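Putative lipoprotein (Bacteroides ovatus, PDB 3OQQ) is of unknown function but binds calcium ions and is probably a lipid-anchored protein acting outside the cell. Local coordinates at residues S245-T248 with P252-A255; T275-M278 with M284-V287; G341-H346 with S354-E359. One frame throughout, in Å; residues are numbered along the deposited sequence.

Contact 1: residues S245-T248 with P252-A255; sequences SNDT and PRFA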
ATOM      1  N   SER A 245      -4.240  24.246  -8.519  1.00 29.33           N
ATOM      2  CA  SER A 245      -3.863  25.479  -9.205  1.00 30.99           C
ATOM      3  C   SER A 245      -4.407  25.363 -10.629  1.00 35.25           C
ATOM      4  O   SER A 245      -4.379  24.264 -11.174  1.00 34.29           O
ATOM      5  CB  SER A 245      -2.343  25.638  -9.241  1.00 35.51           C
ATOM      6  OG  SER A 245      -1.814  25.850  -7.947  1.00 51.80           O
ATOM      7  N   ASN A 246      -4.970  26.443 -11.191  1.00 34.10           N
ATOM      8  CA  ASN A 246      -5.555  26.469 -12.537  1.00 35.64           C
ATOM      9  C   ASN A 246      -6.506  25.253 -12.730  1.00 38.69           C
ATOM     10  O   ASN A 246      -6.395  24.493 -13.698  1.00 37.35           O
ATOM     11  CB  ASN A 246      -4.448  26.554 -13.623  1.00 39.06           C
ATOM     12  CG  ASN A 246      -3.359  27.560 -13.275  1.00 71.55           C
ATOM     13  OD1 ASN A 246      -3.609  28.761 -13.070  1.00 70.56           O
ATOM     14  ND2 ASN A 246      -2.143  27.072 -13.088  1.00 62.32           N
ATOM     15  N   ASP A 247      -7.429  25.086 -11.757  1.00 35.82           N
ATOM     16  CA  ASP A 247      -8.425  24.020 -11.686  1.00 34.94           C
ATOM     17  C   ASP A 247      -9.475  24.184 -12.770  1.00 41.54           C
ATOM     18  O   ASP A 247      -9.799  25.304 -13.168  1.00 42.24           O
ATOM     19  CB  ASP A 247      -9.101  23.971 -10.295  1.00 35.04           C
ATOM     20  CG  ASP A 247      -9.427  22.560  -9.822  1.00 33.19           C
ATOM     21  OD1 ASP A 247      -9.381  21.617 -10.661  1.00 30.59           O
ATOM     22  OD2 ASP A 247      -9.740  22.394  -8.620  1.00 29.25           O
ATOM     23  N   THR A 248     -10.032  23.047 -13.215  1.00 38.50           N
ATOM     24  CA  THR A 248     -11.014  22.970 -14.292  1.00 38.15           C
ATOM     25  C   THR A 248     -12.434  23.386 -13.827  1.00 41.74           C
ATOM     26  O   THR A 248     -13.342  23.490 -14.659  1.00 42.10           O
ATOM     27  CB  THR A 248     -10.983  21.568 -14.890  1.00 41.78           C
ATOM     28  OG1 THR A 248     -11.114  20.621 -13.827  1.00 38.38           O
ATOM     29  CG2 THR A 248      -9.697  21.300 -15.653  1.00 37.64           C
ATOM     30  N   PRO A 252     -15.346  24.595  -4.942  1.00 27.07           N
ATOM     31  CA  PRO A 252     -14.279  24.022  -4.115  1.00 25.55           C
ATOM     32  C   PRO A 252     -14.408  22.508  -3.965  1.00 26.50           C
ATOM     33  O   PRO A 252     -15.483  21.936  -4.169  1.00 24.92           O
ATOM     34  CB  PRO A 252     -14.444  24.734  -2.771  1.00 27.60           C
ATOM     35  CG  PRO A 252     -15.851  25.116  -2.711  1.00 32.73           C
ATOM     36  CD  PRO A 252     -16.289  25.389  -4.128  1.00 28.81           C
ATOM     37  N   ARG A 253     -13.292  21.866  -3.594  1.00 20.61           N
ATOM     38  CA  ARG A 253     -13.254  20.429  -3.394  1.00 18.51           C
ATOM     39  C   ARG A 253     -12.986  20.185  -1.924  1.00 23.48           C
ATOM     40  O   ARG A 253     -12.739  21.156  -1.190  1.00 21.40           O
ATOM     41  CB  ARG A 253     -12.203  19.789  -4.326  1.00 15.79           C
ATOM     42  CG  ARG A 253     -12.354  20.254  -5.796  1.00 21.08           C
ATOM     43  CD  ARG A 253     -11.304  19.602  -6.663  1.00 19.55           C
ATOM     44  NE  ARG A 253     -11.272  20.118  -8.031  1.00 31.80           N
ATOM     45  CZ  ARG A 253     -12.024  19.667  -9.032  1.00 33.09           C
ATOM     46  NH1 ARG A 253     -12.971  18.767  -8.806  1.00 19.72           N
ATOM     47  NH2 ARG A 253     -11.871  20.154 -10.256  1.00 18.76           N
ATOM     48  N   PHE A 254     -13.125  18.920  -1.453  1.00 20.54           N
ATOM     49  CA  PHE A 254     -12.875  18.627  -0.048  1.00 19.73           C
ATOM     50  C   PHE A 254     -12.136  17.312   0.156  1.00 24.01           C
ATOM     51  O   PHE A 254     -12.225  16.391  -0.665  1.00 24.19           O
ATOM     52  CB  PHE A 254     -14.168  18.641   0.768  1.00 21.88           C
ATOM     53  CG  PHE A 254     -15.067  17.430   0.684  1.00 22.97           C
ATOM     54  CD1 PHE A 254     -15.942  17.263  -0.392  1.00 25.88           C
ATOM     55  CD2 PHE A 254     -15.096  16.495   1.713  1.00 23.73           C
ATOM     56  CE1 PHE A 254     -16.817  16.176  -0.442  1.00 25.42           C
ATOM     57  CE2 PHE A 254     -15.962  15.399   1.655  1.00 26.29           C
ATOM     58  CZ  PHE A 254     -16.807  15.243   0.571  1.00 24.51           C
ATOM     59  N   ALA A 255     -11.408  17.223   1.266  1.00 20.55           N
ATOM     60  CA  ALA A 255     -10.718  15.982   1.652  1.00 19.49           C
ATOM     61  C   ALA A 255     -10.744  15.904   3.159  1.00 21.84           C
ATOM     62  O   ALA A 255     -10.621  16.937   3.814  1.00 20.14           O
ATOM     63  CB  ALA A 255      -9.290  15.962   1.115  1.00 19.51           C
TER

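Contact 2: residues T275-M278 with M284-V287; sequences TSLM and MFQV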
ATOM      1  N   THR A 275     -15.579  11.961  -4.020  1.00 19.51           N
ATOM      2  CA  THR A 275     -16.663  12.435  -4.895  1.00 20.61           C
ATOM      3  C   THR A 275     -16.388  13.866  -5.471  1.00 24.59           C
ATOM      4  O   THR A 275     -16.961  14.236  -6.506  1.00 23.15           O
ATOM      5  CB  THR A 275     -17.988  12.386  -4.113  1.00 27.57           C
ATOM      6  OG1 THR A 275     -19.071  12.284  -5.017  1.00 31.34           O
ATOM      7  CG2 THR A 275     -18.190  13.567  -3.143  1.00 26.20           C
ATOM      8  N   SER A 276     -15.539  14.669  -4.774  1.00 20.63           N
ATOM      9  CA  SER A 276     -15.286  16.067  -5.147  1.00 20.31           C
ATOM     10  C   SER A 276     -14.148  16.202  -6.163  1.00 23.67           C
ATOM     11  O   SER A 276     -13.888  17.314  -6.601  1.00 22.64           O
ATOM     12  CB  SER A 276     -14.977  16.899  -3.898  1.00 22.66           C
ATOM     13  OG  SER A 276     -13.673  16.680  -3.368  1.00 24.32           O
ATOM     14  N   LEU A 277     -13.477  15.072  -6.556  1.00 20.80           N
ATOM     15  CA  LEU A 277     -12.318  15.105  -7.460  1.00 19.78           C
ATOM     16  C   LEU A 277     -12.701  15.232  -8.918  1.00 24.57           C
ATOM     17  O   LEU A 277     -11.997  15.911  -9.680  1.00 22.20           O
ATOM     18  CB  LEU A 277     -11.413  13.892  -7.267  1.00 18.82           C
ATOM     19  CG  LEU A 277     -10.893  13.646  -5.847  1.00 20.76           C
ATOM     20  CD1 LEU A 277     -10.025  12.477  -5.841  1.00 19.12           C
ATOM     21  CD2 LEU A 277     -10.160  14.899  -5.273  1.00 21.19           C
HETATM   22  N   MSE A 278     -13.788  14.566  -9.320  1.00 22.39           N
HETATM   23  CA  MSE A 278     -14.293  14.691 -10.683  1.00 22.52           C
HETATM   24  C   MSE A 278     -14.936  16.080 -10.904  1.00 30.05           C
HETATM   25  O   MSE A 278     -15.179  16.818  -9.939  1.00 30.47           O
HETATM   26  CB  MSE A 278     -15.316  13.591 -10.979  1.00 24.18           C
HETATM   27  CG  MSE A 278     -16.640  13.766 -10.225  1.00 30.60           C
HETATM   28 SE   MSE A 278     -17.841  12.276 -10.459  0.75 37.23          SE
HETATM   29  CE  MSE A 278     -16.531  10.803 -10.011  1.00 33.53           C
HETATM   30  N   MSE A 284     -16.129  11.494 -14.953  1.00 21.28           N
HETATM   31  CA  MSE A 284     -15.544  10.977 -13.714  1.00 18.14           C
HETATM   32  C   MSE A 284     -14.077  11.468 -13.600  1.00 20.57           C
HETATM   33  O   MSE A 284     -13.765  12.525 -14.159  1.00 20.21           O
HETATM   34  CB  MSE A 284     -15.718   9.448 -13.599  1.00 19.49           C
HETATM   35  CG  MSE A 284     -17.211   9.051 -13.395  1.00 24.61           C
HETATM   36 SE   MSE A 284     -17.544   7.186 -13.780  0.75 29.08          SE
HETATM   37  CE  MSE A 284     -17.939   7.377 -15.577  1.00 27.53           C
ATOM     38  N   PHE A 285     -13.187  10.745 -12.881  1.00 18.83           N
ATOM     39  CA  PHE A 285     -11.860  11.266 -12.575  1.00 18.48           C
ATOM     40  C   PHE A 285     -10.682  10.403 -13.044  1.00 21.48           C
ATOM     41  O   PHE A 285     -10.412   9.350 -12.459  1.00 20.46           O
ATOM     42  CB  PHE A 285     -11.752  11.502 -11.036  1.00 19.30           C
ATOM     43  CG  PHE A 285     -10.471  12.189 -10.590  1.00 19.57           C
ATOM     44  CD1 PHE A 285     -10.186  13.495 -10.987  1.00 19.53           C
ATOM     45  CD2 PHE A 285      -9.571  11.541  -9.756  1.00 19.52           C
ATOM     46  CE1 PHE A 285      -9.015  14.115 -10.591  1.00 20.17           C
ATOM     47  CE2 PHE A 285      -8.403  12.178  -9.337  1.00 21.79           C
ATOM     48  CZ  PHE A 285      -8.128  13.460  -9.761  1.00 19.61           C
ATOM     49  N   GLN A 286      -9.887  10.955 -14.014  1.00 18.22           N
ATOM     50  CA  GLN A 286      -8.677  10.343 -14.590  1.00 14.81           C
ATOM     51  C   GLN A 286      -8.974   8.968 -15.219  1.00 18.90           C
ATOM     52  O   GLN A 286      -8.133   8.081 -15.121  1.00 18.71           O
ATOM     53  CB  GLN A 286      -7.556  10.229 -13.523  1.00 14.97           C
ATOM     54  CG  GLN A 286      -7.174  11.568 -12.808  1.00 19.59           C
ATOM     55  CD  GLN A 286      -6.684  12.648 -13.773  1.00 32.59           C
ATOM     56  OE1 GLN A 286      -7.407  13.122 -14.641  1.00 22.47           O
ATOM     57  NE2 GLN A 286      -5.459  13.100 -13.623  1.00 22.29           N
ATOM     58  N   VAL A 287     -10.164   8.780 -15.848  1.00 16.30           N
ATOM     59  CA  VAL A 287     -10.549   7.477 -16.456  1.00 15.42           C
ATOM     60  C   VAL A 287     -11.103   7.602 -17.914  1.00 19.03           C
ATOM     61  O   VAL A 287     -11.256   6.592 -18.624  1.00 17.53           O
ATOM     62  CB  VAL A 287     -11.564   6.680 -15.558  1.00 17.53           C
ATOM     63  CG1 VAL A 287     -10.963   6.338 -14.203  1.00 16.62           C
ATOM     64  CG2 VAL A 287     -12.922   7.394 -15.397  1.00 17.80           C
TER

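Contact 3: residues G341-H346 with S354-E359; sequences GGKEIH and SAYKAE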
ATOM      1  N   GLY A 341     -23.635   6.286   0.900  1.00 33.54           N
ATOM      2  CA  GLY A 341     -24.545   5.491   1.711  1.00 34.49           C
ATOM      3  C   GLY A 341     -23.834   4.712   2.803  1.00 40.49           C
ATOM      4  O   GLY A 341     -24.493   4.233   3.724  1.00 42.21           O
ATOM      5  N   GLY A 342     -22.503   4.571   2.706  1.00 35.26           N
ATOM      6  CA  GLY A 342     -21.705   3.905   3.731  1.00 34.15           C
ATOM      7  C   GLY A 342     -21.357   2.442   3.518  1.00 35.41           C
ATOM      8  O   GLY A 342     -20.755   1.820   4.397  1.00 35.69           O
ATOM      9  N   LYS A 343     -21.734   1.867   2.370  1.00 28.61           N
ATOM     10  CA  LYS A 343     -21.361   0.504   2.028  1.00 26.39           C
ATOM     11  C   LYS A 343     -19.816   0.429   1.907  1.00 25.59           C
ATOM     12  O   LYS A 343     -19.204   1.254   1.234  1.00 24.13           O
ATOM     13  CB  LYS A 343     -22.039   0.117   0.720  1.00 29.67           C
ATOM     14  CG  LYS A 343     -22.271  -1.355   0.515  1.00 33.55           C
ATOM     15  CD  LYS A 343     -22.421  -1.654  -0.962  1.00 40.92           C
ATOM     16  CE  LYS A 343     -23.711  -1.165  -1.571  1.00 44.54           C
ATOM     17  NZ  LYS A 343     -23.633  -1.174  -3.049  1.00 49.97           N
ATOM     18  N   GLU A 344     -19.205  -0.530   2.598  1.00 21.14           N
ATOM     19  CA  GLU A 344     -17.766  -0.732   2.696  1.00 20.47           C
ATOM     20  C   GLU A 344     -17.362  -1.975   1.918  1.00 23.19           C
ATOM     21  O   GLU A 344     -17.946  -3.046   2.115  1.00 21.97           O
ATOM     22  CB  GLU A 344     -17.426  -0.869   4.192  1.00 22.32           C
ATOM     23  CG  GLU A 344     -16.007  -0.569   4.613  1.00 28.99           C
ATOM     24  CD  GLU A 344     -15.781  -0.969   6.057  1.00 22.63           C
ATOM     25  OE1 GLU A 344     -16.099  -0.166   6.960  1.00 19.43           O
ATOM     26  OE2 GLU A 344     -15.379  -2.129   6.289  1.00 21.28           O
ATOM     27  N   ILE A 345     -16.382  -1.825   1.003  1.00 17.80           N
ATOM     28  CA  ILE A 345     -15.906  -2.920   0.153  1.00 17.76           C
ATOM     29  C   ILE A 345     -14.432  -3.191   0.459  1.00 20.59           C
ATOM     30  O   ILE A 345     -13.651  -2.269   0.527  1.00 20.05           O
ATOM     31  CB  ILE A 345     -16.152  -2.592  -1.360  1.00 19.74           C
ATOM     32  CG1 ILE A 345     -17.623  -2.164  -1.595  1.00 19.90           C
ATOM     33  CG2 ILE A 345     -15.747  -3.765  -2.301  1.00 17.94           C
ATOM     34  CD1 ILE A 345     -17.930  -1.476  -2.951  1.00 22.82           C
ATOM     35  N   HIS A 346     -14.068  -4.456   0.665  1.00 17.56           N
ATOM     36  CA  HIS A 346     -12.685  -4.883   0.875  1.00 16.62           C
ATOM     37  C   HIS A 346     -12.327  -5.873  -0.244  1.00 20.41           C
ATOM     38  O   HIS A 346     -13.215  -6.315  -0.979  1.00 19.07           O
ATOM     39  CB  HIS A 346     -12.529  -5.534   2.268  1.00 16.67           C
ATOM     40  CG  HIS A 346     -12.741  -4.588   3.414  1.00 19.13           C
ATOM     41  ND1 HIS A 346     -11.707  -4.230   4.234  1.00 20.09           N
ATOM     42  CD2 HIS A 346     -13.871  -3.976   3.844  1.00 20.43           C
ATOM     43  CE1 HIS A 346     -12.226  -3.420   5.145  1.00 19.57           C
ATOM     44  NE2 HIS A 346     -13.523  -3.227   4.940  1.00 20.09           N
ATOM     45  N   SER A 354     -14.830  -3.453  12.193  1.00 20.52           N
ATOM     46  CA  SER A 354     -15.758  -3.788  13.301  1.00 21.68           C
ATOM     47  C   SER A 354     -17.058  -2.974  13.223  1.00 26.66           C
ATOM     48  O   SER A 354     -18.113  -3.491  13.550  1.00 28.41           O
ATOM     49  CB  SER A 354     -15.114  -3.508  14.659  1.00 25.71           C
ATOM     50  OG  SER A 354     -13.911  -4.237  14.801  1.00 45.16           O
ATOM     51  N   ALA A 355     -16.976  -1.704  12.806  1.00 22.87           N
ATOM     52  CA  ALA A 355     -18.134  -0.812  12.688  1.00 22.52           C
ATOM     53  C   ALA A 355     -19.080  -1.279  11.594  1.00 26.58           C
ATOM     54  O   ALA A 355     -20.289  -1.190  11.753  1.00 27.93           O
ATOM     55  CB  ALA A 355     -17.657   0.599  12.375  1.00 22.85           C
ATOM     56  N   TYR A 356     -18.534  -1.806  10.491  1.00 23.34           N
ATOM     57  CA  TYR A 356     -19.365  -2.258   9.387  1.00 23.08           C
ATOM     58  C   TYR A 356     -19.781  -3.714   9.514  1.00 28.69           C
ATOM     59  O   TYR A 356     -20.704  -4.138   8.802  1.00 29.58           O
ATOM     60  CB  TYR A 356     -18.622  -2.046   8.052  1.00 22.14           C
ATOM     61  CG  TYR A 356     -19.525  -2.195   6.857  1.00 22.72           C
ATOM     62  CD1 TYR A 356     -20.585  -1.315   6.647  1.00 24.57           C
ATOM     63  CD2 TYR A 356     -19.368  -3.257   5.967  1.00 23.14           C
ATOM     64  CE1 TYR A 356     -21.450  -1.471   5.569  1.00 25.33           C
ATOM     65  CE2 TYR A 356     -20.235  -3.427   4.886  1.00 24.45           C
ATOM     66  CZ  TYR A 356     -21.279  -2.532   4.695  1.00 30.95           C
ATOM     67  OH  TYR A 356     -22.160  -2.684   3.652  1.00 30.08           O
ATOM     68  N   LYS A 357     -19.107  -4.478  10.399  1.00 25.67           N
ATOM     69  CA  LYS A 357     -19.294  -5.925  10.570  1.00 26.60           C
ATOM     70  C   LYS A 357     -20.772  -6.377  10.575  1.00 30.62           C
ATOM     71  O   LYS A 357     -21.121  -7.317   9.835  1.00 30.40           O
ATOM     72  CB  LYS A 357     -18.592  -6.440  11.839  1.00 29.28           C
ATOM     73  CG  LYS A 357     -18.317  -7.939  11.775  1.00 37.78           C
ATOM     74  CD  LYS A 357     -18.283  -8.581  13.147  1.00 46.07           C
ATOM     75  CE  LYS A 357     -18.023 -10.066  13.049  1.00 55.44           C
ATOM     76  NZ  LYS A 357     -18.669 -10.813  14.164  1.00 64.15           N
ATOM     77  N   ALA A 358     -21.612  -5.727  11.400  1.00 27.76           N
ATOM     78  CA  ALA A 358     -23.034  -6.078  11.544  1.00 29.12           C
ATOM     79  C   ALA A 358     -23.777  -5.874  10.215  1.00 33.33           C
ATOM     80  O   ALA A 358     -24.542  -6.759   9.809  1.00 33.19           O
ATOM     81  CB  ALA A 358     -23.698  -5.268  12.674  1.00 29.21           C
ATOM     82  N   GLU A 359     -23.530  -4.726   9.538  1.00 29.69           N
ATOM     83  CA  GLU A 359     -24.147  -4.410   8.246  1.00 29.94           C
ATOM     84  C   GLU A 359     -23.740  -5.426   7.191  1.00 32.19           C
ATOM     85  O   GLU A 359     -24.596  -5.858   6.424  1.00 32.66           O
ATOM     86  CB  GLU A 359     -23.747  -3.010   7.774  1.00 31.43           C
ATOM     87  CG  GLU A 359     -24.638  -1.891   8.285  1.00 51.04           C
ATOM     88  CD  GLU A 359     -24.026  -0.519   8.059  1.00 79.52           C
ATOM     89  OE1 GLU A 359     -24.101  -0.019   6.914  1.00 81.72           O
ATOM     90  OE2 GLU A 359     -23.425   0.032   9.011  1.00 73.45           O
TER

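Contact 1: residues S245-T248 with P252-A255
Asp247 and Arg253 meet in a side-on, two-pronged salt bridge, with a separate guanidinium nitrogen for each carboxylate oxygen. Arg253 NE donates to Asp247 OD2 at 2.8 Å, and its N-H...O angle of 170° makes this prong nearly straight. The second prong runs from Arg253 NH2 to Asp247 OD1 at 2.9 Å. Both oxygens lie close to the guanidinium plane, so the arginine presents its edge, yet the two flat groups are twisted 45° against each other. The twist falls unequally on the acid: OD2 is met on its syn side, whereas OD1 is approached from above the carboxylate plane.

From that same face the backbone N of Thr248 reaches Asp247 OD1 over 3.0 Å, giving this oxygen two donors within the two segments; Arg293 adds a salt bridge to it. On the other oxygen, Asn243 ND2 is a further partner. Arg253 can span the gap because its chain is extended from CG to NE, with CG anti to its own carbonyl carbon (chi1 -50°). Thr248 OG1 stands at the guanidinium edge, 3.7 Å from Arg253 NH2, but its hydrogen bond is to Asp279, which also pairs with Arg253 NH2. The gathered arginines and acids thus form a mixed-charge network, in which opposite charges would be expected to stabilise one another.

The aspartate belongs to the loop of a β-hairpin whose arms are strands 234-242 and 253-263. Arg253 begins the second arm, is bonded through its backbone to Trp242, and sends its side chain back toward the loop beside strand 234-242, an edge strand of the sheet.

Contact 2: residues T275-M278 with M284-V287
Leu277 covers the ring of Phe285 in a CH-pi contact, joining two irregular parts of the long connection between strand 266-272 and strand 298-307. The segments pass so closely that the CA atoms of Met278 and Phe285 are 4.6 Å apart, and what they share is van der Waals packing.

Phe285 can be traced outward. Its CB rests against the backbone N and CA of Met278, and against that residue's CB. The first torsion then places CG anti to the backbone N (chi1 -174°), which carries the ring under Leu277. CG and CD2 of the phenylalanine both lie beneath Leu277 CB. On the other flank, Phe285 CD1 approaches Leu277 O to 3.3 Å, and Phe285 CE1 remains near the same oxygen. Phe285 CE2 instead meets the methyl CD1 of Leu277 at 3.9 Å, while CZ, the tip, returns to Leu277 CB. That methylene is centred on the ring, only 7° off the normal. The aliphatic part of Gln286 covers the opposite face, its CG 3.6 Å above the plane of the Phe285 ring, so the ring is sandwiched between a leucine methylene and a glutamine methylene.

Strand 173-184 also takes part, with Val182 touching Leu277 and Ala184 touching Gln286. Farther out, Met284 touches the calcium ligand Glu397, and its side chain comes within about 5 Å of a calcium ion, which places it beside the site.

Met278 and Met284, both selenomethionines, run side by side in the same direction. Met278 CB lies 3.6 Å from the carbonyl carbon of Met284, and a bend at chi3 brings Met278 CE to 3.9 Å from Met284 CG.

Contact 3: residues G341-H346 with S354-E359
Glu344 and Tyr356 each hold CG anti to the backbone N, with chi1 at -157° and -167°, which sends the two side chains past one another head to tail. The glutamate belongs to strand 343-346, the outer arm of a β-hairpin with strand 333-339, and the tyrosine lies near the start of helix 357-364. A G1 β-bulge opens the arm: Gly342 and Lys343 both face Val339, and Gly342 has the positive phi that suits glycine.

Glu344 CB sits over one face of the Tyr356 ring, 3.7 Å from the centroid and 17° off the normal, a CH-pi contact displaced toward the rim. Its extended chain then carries the carboxylate past the ring to the tyrosine's root, where OE1 is 3.3 Å from Tyr356 CB. Thr353 OG1 hydrogen-bonds that oxygen, as does a triethylene glycol probably left from crystallisation. The other oxygen, OE2, takes a hydrogen bond from His346 NE2 on its anti side, tilted out of the carboxylate plane though in the plane of the imidazole; the modelled length of 2.5 Å is short and so doubtful. Asn334 OD1 engages His346 ND1, and Phe336 stacks on the ring, which would fix the histidine's rotation and, through it, the carboxylate.

The far end of the tyrosine ring lies across the backbone of residues 342-344, with CE1 3.6 Å from Gly342 O and CZ 3.6 Å from Glu344 N. Lys343 lies beside it and points the same way, its NZ continuing to Trp135 O, while its CG comes 3.4 Å from Tyr356 OH.

Contacts 1 and 2 adjoin, their centres 11 Å apart: Arg253 NH1 reaches Ser276 O at 2.8 Å, and Phe254 N meets Ser276 OG at 3.0 Å. The hairpin carrying contact 1 is thereby tied to the loop of contact 2, which in turn borders a calcium site through Met284 and Glu397. Contact 3 stands apart, its centre 29 Å from that of contact 1 and 23 Å from that of contact 2. Contacts 1 and 3 nevertheless reach the same six-stranded sheet, at its two outermost hairpins, 234-242/253-263 and 333-339/343-346. Contact 3 is farther from calcium than contact 2, the Lys343 side chain lying about 12 Å from an ion and that of Met284 about 5 Å.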